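Endoglucanase (Clostridium thermocellum, PDB 2E4T) hydrolyses internal beta-1,4-glucosidic bonds of cellulose and xyloglucan, this chain being the family 44 glycoside hydrolase module of a larger, multi-domain enzyme. Local coordinates at residues H283-I295 and N303-L317. Numbering follows the deposited sequence.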
loop_
_atom_site.group_PDB
_atom_site.type_symbol
_atom_site.label_atom_id
_atom_site.label_comp_id
_atom_site.label_asym_id
_atom_site.label_seq_id
_atom_site.Cartn_x
_atom_site.Cartn_y
_atom_site.Cartn_z
ATOM N N HIS A 283 -6.683 -3.467 -0.371
ATOM C CA HIS A 283 -6.734 -2.269 -1.201
ATOM C C HIS A 283 -7.851 -1.389 -0.653
ATOM O O HIS A 283 -8.937 -1.881 -0.314
ATOM C CB HIS A 283 -7.040 -2.621 -2.647
ATOM C CG HIS A 283 -6.012 -3.516 -3.244
ATOM N ND1 HIS A 283 -4.795 -3.881 -2.737
ATOM C CD2 HIS A 283 -6.111 -4.157 -4.456
ATOM C CE1 HIS A 283 -4.187 -4.696 -3.637
ATOM N NE2 HIS A 283 -4.989 -4.883 -4.678
ATOM N N TRP A 284 -7.585 -0.066 -0.576
ATOM C CA TRP A 284 -8.537 0.872 -0.005
ATOM C C TRP A 284 -8.579 2.115 -0.902
ATOM O O TRP A 284 -7.754 3.018 -0.783
ATOM C CB TRP A 284 -8.167 1.267 1.451
ATOM C CG TRP A 284 -9.075 2.229 2.092
ATOM C CD1 TRP A 284 -8.870 3.587 2.249
ATOM C CD2 TRP A 284 -10.360 1.952 2.726
ATOM N NE1 TRP A 284 -9.941 4.147 2.963
ATOM C CE2 TRP A 284 -10.844 3.171 3.277
ATOM C CE3 TRP A 284 -11.109 0.799 2.925
ATOM C CZ2 TRP A 284 -12.062 3.242 3.988
ATOM C CZ3 TRP A 284 -12.324 0.893 3.644
ATOM C CH2 TRP A 284 -12.758 2.124 4.153
ATOM N N TYR A 285 -9.561 2.123 -1.811
ATOM C CA TYR A 285 -9.872 3.316 -2.585
ATOM C C TYR A 285 -11.042 3.947 -1.887
ATOM O O TYR A 285 -12.123 3.355 -1.811
ATOM C CB TYR A 285 -10.201 2.974 -4.035
ATOM C CG TYR A 285 -8.979 2.473 -4.782
ATOM C CD1 TYR A 285 -8.075 3.363 -5.328
ATOM C CD2 TYR A 285 -8.751 1.114 -4.958
ATOM C CE1 TYR A 285 -6.966 2.905 -6.032
ATOM C CE2 TYR A 285 -7.672 0.635 -5.657
ATOM C CZ TYR A 285 -6.766 1.543 -6.232
ATOM O OH TYR A 285 -5.731 1.155 -7.019
ATOM N N PRO A 286 -10.871 5.152 -1.286
ATOM C CA PRO A 286 -11.954 5.740 -0.502
ATOM C C PRO A 286 -13.239 5.821 -1.305
ATOM O O PRO A 286 -13.217 6.260 -2.472
ATOM C CB PRO A 286 -11.413 7.140 -0.155
ATOM C CG PRO A 286 -9.986 6.938 -0.172
ATOM C CD PRO A 286 -9.646 5.971 -1.252
ATOM N N GLU A 287 -14.340 5.493 -0.634
ATOM C CA GLU A 287 -15.668 5.707 -1.170
ATOM C C GLU A 287 -16.228 7.090 -0.767
ATOM O O GLU A 287 -17.324 7.482 -1.218
ATOM C CB GLU A 287 -16.617 4.581 -0.727
ATOM C CG GLU A 287 -16.294 3.241 -1.348
ATOM C CD GLU A 287 -16.924 2.992 -2.715
ATOM O OE1 GLU A 287 -17.391 3.935 -3.395
ATOM O OE2 GLU A 287 -16.982 1.782 -3.093
ATOM N N ALA A 288 -15.514 7.807 0.074
ATOM C CA ALA A 288 -15.965 9.129 0.530
ATOM C C ALA A 288 -16.387 9.998 -0.663
ATOM O O ALA A 288 -15.678 10.076 -1.673
ATOM C CB ALA A 288 -14.827 9.815 1.269
ATOM N N ARG A 289 -17.514 10.692 -0.455
ATOM C CA ARG A 289 -18.053 11.600 -1.470
ATOM C C ARG A 289 -18.114 13.027 -0.899
ATOM O O ARG A 289 -18.289 13.240 0.297
ATOM C CB ARG A 289 -19.472 11.174 -1.857
ATOM C CG ARG A 289 -19.511 9.776 -2.450
ATOM C CD ARG A 289 -20.932 9.253 -2.685
ATOM N NE ARG A 289 -21.911 10.197 -3.210
ATOM C CZ ARG A 289 -22.050 10.420 -4.521
ATOM N NH1 ARG A 289 -21.267 9.733 -5.382
ATOM N NH2 ARG A 289 -22.938 11.315 -4.926
ATOM N N GLY A 290 -18.050 13.990 -1.820
ATOM C CA GLY A 290 -18.403 15.365 -1.462
ATOM C C GLY A 290 -18.813 16.059 -2.742
ATOM O O GLY A 290 -18.319 15.714 -3.823
ATOM N N GLY A 291 -19.697 17.029 -2.635
ATOM C CA GLY A 291 -20.095 17.755 -3.853
ATOM C C GLY A 291 -20.751 16.846 -4.877
ATOM O O GLY A 291 -20.703 17.172 -6.087
ATOM N N GLY A 292 -21.338 15.749 -4.441
ATOM C CA GLY A 292 -22.087 14.881 -5.331
ATOM C C GLY A 292 -21.227 13.888 -6.105
ATOM O O GLY A 292 -21.753 13.323 -7.091
ATOM N N GLU A 293 -19.963 13.636 -5.683
ATOM C CA GLU A 293 -19.120 12.685 -6.424
ATOM C C GLU A 293 -18.109 12.078 -5.441
ATOM O O GLU A 293 -17.755 12.654 -4.406
ATOM C CB GLU A 293 -18.382 13.357 -7.581
ATOM C CG GLU A 293 -17.618 14.520 -7.089
ATOM C CD GLU A 293 -16.762 15.218 -8.163
ATOM O OE1 GLU A 293 -16.625 14.739 -9.314
ATOM O OE2 GLU A 293 -16.110 16.270 -7.859
ATOM N N ARG A 294 -17.618 10.903 -5.816
ATOM C CA ARG A 294 -16.508 10.248 -5.094
ATOM C C ARG A 294 -15.259 11.100 -5.189
ATOM O O ARG A 294 -15.014 11.773 -6.190
ATOM C CB ARG A 294 -16.310 8.842 -5.696
ATOM C CG ARG A 294 -15.479 7.880 -4.854
ATOM C CD ARG A 294 -15.410 6.530 -5.572
ATOM N NE ARG A 294 -14.632 5.592 -4.789
ATOM C CZ ARG A 294 -14.573 4.291 -5.091
ATOM N NH1 ARG A 294 -15.197 3.810 -6.166
ATOM N NH2 ARG A 294 -13.899 3.466 -4.301
ATOM N N ILE A 295 -14.396 11.023 -4.145
ATOM C CA ILE A 295 -13.172 11.833 -4.151
ATOM C C ILE A 295 -12.092 11.321 -5.081
ATOM O O ILE A 295 -11.113 12.055 -5.361
ATOM C CB ILE A 295 -12.604 12.012 -2.727
ATOM C CG1 ILE A 295 -12.177 10.657 -2.121
ATOM C CG2 ILE A 295 -13.569 12.802 -1.858
ATOM C CD1 ILE A 295 -11.322 10.847 -0.865
ATOM N N ASN A 303 -14.454 21.182 -8.027
ATOM C CA ASN A 303 -15.584 21.000 -7.128
ATOM C C ASN A 303 -15.071 21.123 -5.686
ATOM O O ASN A 303 -14.433 20.199 -5.123
ATOM C CB ASN A 303 -16.204 19.625 -7.385
ATOM C CG ASN A 303 -17.469 19.407 -6.585
ATOM O OD1 ASN A 303 -17.611 19.851 -5.439
ATOM N ND2 ASN A 303 -18.429 18.728 -7.222
ATOM N N ILE A 304 -15.272 22.317 -5.131
ATOM C CA ILE A 304 -14.697 22.647 -3.828
ATOM C C ILE A 304 -15.237 21.697 -2.759
ATOM O O ILE A 304 -14.476 21.307 -1.865
ATOM C CB ILE A 304 -14.976 24.113 -3.456
ATOM C CG1 ILE A 304 -14.428 25.035 -4.535
ATOM C CG2 ILE A 304 -14.458 24.448 -2.085
ATOM C CD1 ILE A 304 -12.960 24.903 -4.823
ATOM N N GLU A 305 -16.518 21.333 -2.797
ATOM C CA GLU A 305 -17.049 20.396 -1.821
ATOM C C GLU A 305 -16.392 19.019 -1.921
ATOM O O GLU A 305 -16.135 18.361 -0.890
ATOM C CB GLU A 305 -18.582 20.309 -1.899
ATOM C CG GLU A 305 -19.272 21.559 -1.431
ATOM C CD GLU A 305 -19.162 21.684 0.084
ATOM O OE1 GLU A 305 -19.336 20.650 0.794
ATOM O OE2 GLU A 305 -18.870 22.794 0.569
ATOM N N THR A 306 -16.088 18.576 -3.134
ATOM C CA THR A 306 -15.321 17.312 -3.256
ATOM C C THR A 306 -13.934 17.474 -2.629
ATOM O O THR A 306 -13.438 16.577 -1.933
ATOM C CB THR A 306 -15.197 16.835 -4.701
ATOM O OG1 THR A 306 -16.454 16.940 -5.376
ATOM C CG2 THR A 306 -14.652 15.426 -4.790
ATOM N N ASN A 307 -13.286 18.608 -2.955
ATOM C CA ASN A 307 -11.935 18.836 -2.405
ATOM C C ASN A 307 -11.959 18.872 -0.868
ATOM O O ASN A 307 -11.040 18.318 -0.215
ATOM C CB ASN A 307 -11.384 20.128 -2.946
ATOM C CG ASN A 307 -11.199 20.120 -4.451
ATOM O OD1 ASN A 307 -11.097 19.039 -5.085
ATOM N ND2 ASN A 307 -11.103 21.320 -5.045
ATOM N N LYS A 308 -12.994 19.505 -0.287
ATOM C CA LYS A 308 -13.106 19.558 1.175
ATOM C C LYS A 308 -13.316 18.142 1.730
ATOM O O LYS A 308 -12.749 17.803 2.779
ATOM C CB LYS A 308 -14.211 20.509 1.586
ATOM C CG LYS A 308 -13.824 21.942 1.385
ATOM C CD LYS A 308 -14.964 22.892 1.732
ATOM C CE LYS A 308 -14.477 24.357 1.637
ATOM N NZ LYS A 308 -15.611 25.279 1.853
ATOM N N ALA A 309 -14.142 17.317 1.062
ATOM C CA ALA A 309 -14.358 15.960 1.533
ATOM C C ALA A 309 -13.056 15.155 1.431
ATOM O O ALA A 309 -12.797 14.283 2.270
ATOM C CB ALA A 309 -15.463 15.279 0.724
ATOM N N ARG A 310 -12.248 15.401 0.385
ATOM C CA ARG A 310 -10.964 14.698 0.256
ATOM C C ARG A 310 -10.070 14.968 1.461
ATOM O O ARG A 310 -9.384 14.085 1.967
ATOM C CB ARG A 310 -10.277 15.100 -1.062
ATOM C CG ARG A 310 -8.966 14.371 -1.273
ATOM C CD ARG A 310 -8.317 14.684 -2.615
ATOM N NE ARG A 310 -9.194 14.376 -3.717
ATOM C CZ ARG A 310 -9.904 15.273 -4.426
ATOM N NH1 ARG A 310 -9.709 16.600 -4.259
ATOM N NH2 ARG A 310 -10.820 14.852 -5.314
ATOM N N LEU A 311 -10.062 16.250 1.918
ATOM C CA LEU A 311 -9.243 16.604 3.066
ATOM C C LEU A 311 -9.658 15.869 4.331
ATOM O O LEU A 311 -8.785 15.580 5.170
ATOM C CB LEU A 311 -9.302 18.118 3.312
ATOM C CG LEU A 311 -8.626 18.970 2.247
ATOM C CD1 LEU A 311 -8.988 20.451 2.479
ATOM C CD2 LEU A 311 -7.121 18.774 2.231
ATOM N N GLN A 312 -10.958 15.598 4.514
ATOM C CA GLN A 312 -11.423 14.937 5.721
ATOM C C GLN A 312 -11.399 13.403 5.610
ATOM O O GLN A 312 -11.380 12.724 6.650
ATOM C CB GLN A 312 -12.847 15.388 6.091
ATOM C CG GLN A 312 -12.950 16.898 6.305
ATOM C CD GLN A 312 -11.991 17.420 7.361
ATOM O OE1 GLN A 312 -11.659 16.766 8.355
ATOM N NE2 GLN A 312 -11.511 18.642 7.151
ATOM N N ALA A 313 -11.442 12.854 4.376
ATOM C CA ALA A 313 -11.593 11.429 4.196
ATOM C C ALA A 313 -10.545 10.575 4.924
ATOM O O ALA A 313 -10.897 9.456 5.338
ATOM C CB ALA A 313 -11.608 11.100 2.700
ATOM N N PRO A 314 -9.294 11.015 5.067
ATOM C CA PRO A 314 -8.339 10.166 5.796
ATOM C C PRO A 314 -8.833 9.841 7.238
ATOM O O PRO A 314 -8.389 8.834 7.802
ATOM C CB PRO A 314 -7.044 10.989 5.806
ATOM C CG PRO A 314 -7.158 11.789 4.519
ATOM C CD PRO A 314 -8.619 12.196 4.471
ATOM N N ARG A 315 -9.714 10.657 7.799
ATOM C CA ARG A 315 -10.225 10.368 9.134
ATOM C C ARG A 315 -10.989 9.053 9.199
ATOM O O ARG A 315 -11.078 8.457 10.281
ATOM C CB ARG A 315 -11.036 11.567 9.634
ATOM C CG ARG A 315 -10.165 12.751 9.938
ATOM C CD ARG A 315 -10.961 14.039 10.136
ATOM N NE ARG A 315 -11.855 13.882 11.299
ATOM C CZ ARG A 315 -12.866 14.718 11.546
ATOM N NH1 ARG A 315 -13.125 15.762 10.728
ATOM N NH2 ARG A 315 -13.636 14.470 12.611
ATOM N N THR A 316 -11.560 8.579 8.085
ATOM C CA THR A 316 -12.219 7.262 8.140
ATOM C C THR A 316 -11.234 6.147 8.499
ATOM O O THR A 316 -11.631 5.086 8.971
ATOM C CB THR A 316 -12.907 6.988 6.788
ATOM O OG1 THR A 316 -13.853 8.036 6.620
ATOM C CG2 THR A 316 -13.528 5.626 6.702
ATOM N N LEU A 317 -9.931 6.392 8.237
ATOM C CA LEU A 317 -8.928 5.410 8.593
ATOM C C LEU A 317 -8.815 5.189 10.115
ATOM O O LEU A 317 -8.470 4.084 10.534
ATOM C CB LEU A 317 -7.556 5.802 8.049
ATOM C CG LEU A 317 -7.462 5.857 6.525
ATOM C CD1 LEU A 317 -6.118 6.465 6.087
ATOM C CD2 LEU A 317 -7.616 4.465 5.900
HETATM O O HOH W 1 -10.409 7.023 4.072
HETATM O O HOH W 2 -20.611 17.716 -0.115
#
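Thr-306 of helix 304-312 meets two hairpin oxygens: OG1 lies 2.6 Å from OE2 of Glu-293 and 2.7 Å from O of Gly-290, its single proton serving one at a time. The Glu-293 chain, extended beyond CG, crosses the threonine at about a right angle. Gly-290, without a side chain, and the small Ala-309 let the backbones come close, Gly-290 CA lying 3.7 Å from Ala-309 CB. Ile-295 reaches along segment 303-317, CD1 3.6 Å from CB of Ala-313, which also meets CB of Ala-288. The hairpin 289-294, its type I' turn suited to Gly-291 and Gly-292, lies in the loop leading from strand 279-284 of the TIM barrel into this helix. At the N-cap, Asn-303 OD1 accepts from N of Thr-306, while ND2 donates to O of Gly-291 (3.0 Å). Arg-310, bent at chi3 (-57°), turns its guanidinium edge to O of Ile-295, NH2 donating at 2.8 Å and 169°; Asn-307 OD1 and Thr-369 accept from NH1, Tyr-362 O from NE, and these bonds fix its rotation. Ending the barrel strand, Trp-284 meets Thr-316 CG2 at its ring edge and Leu-317 CD2, while water links NE1 to O of Ala-313.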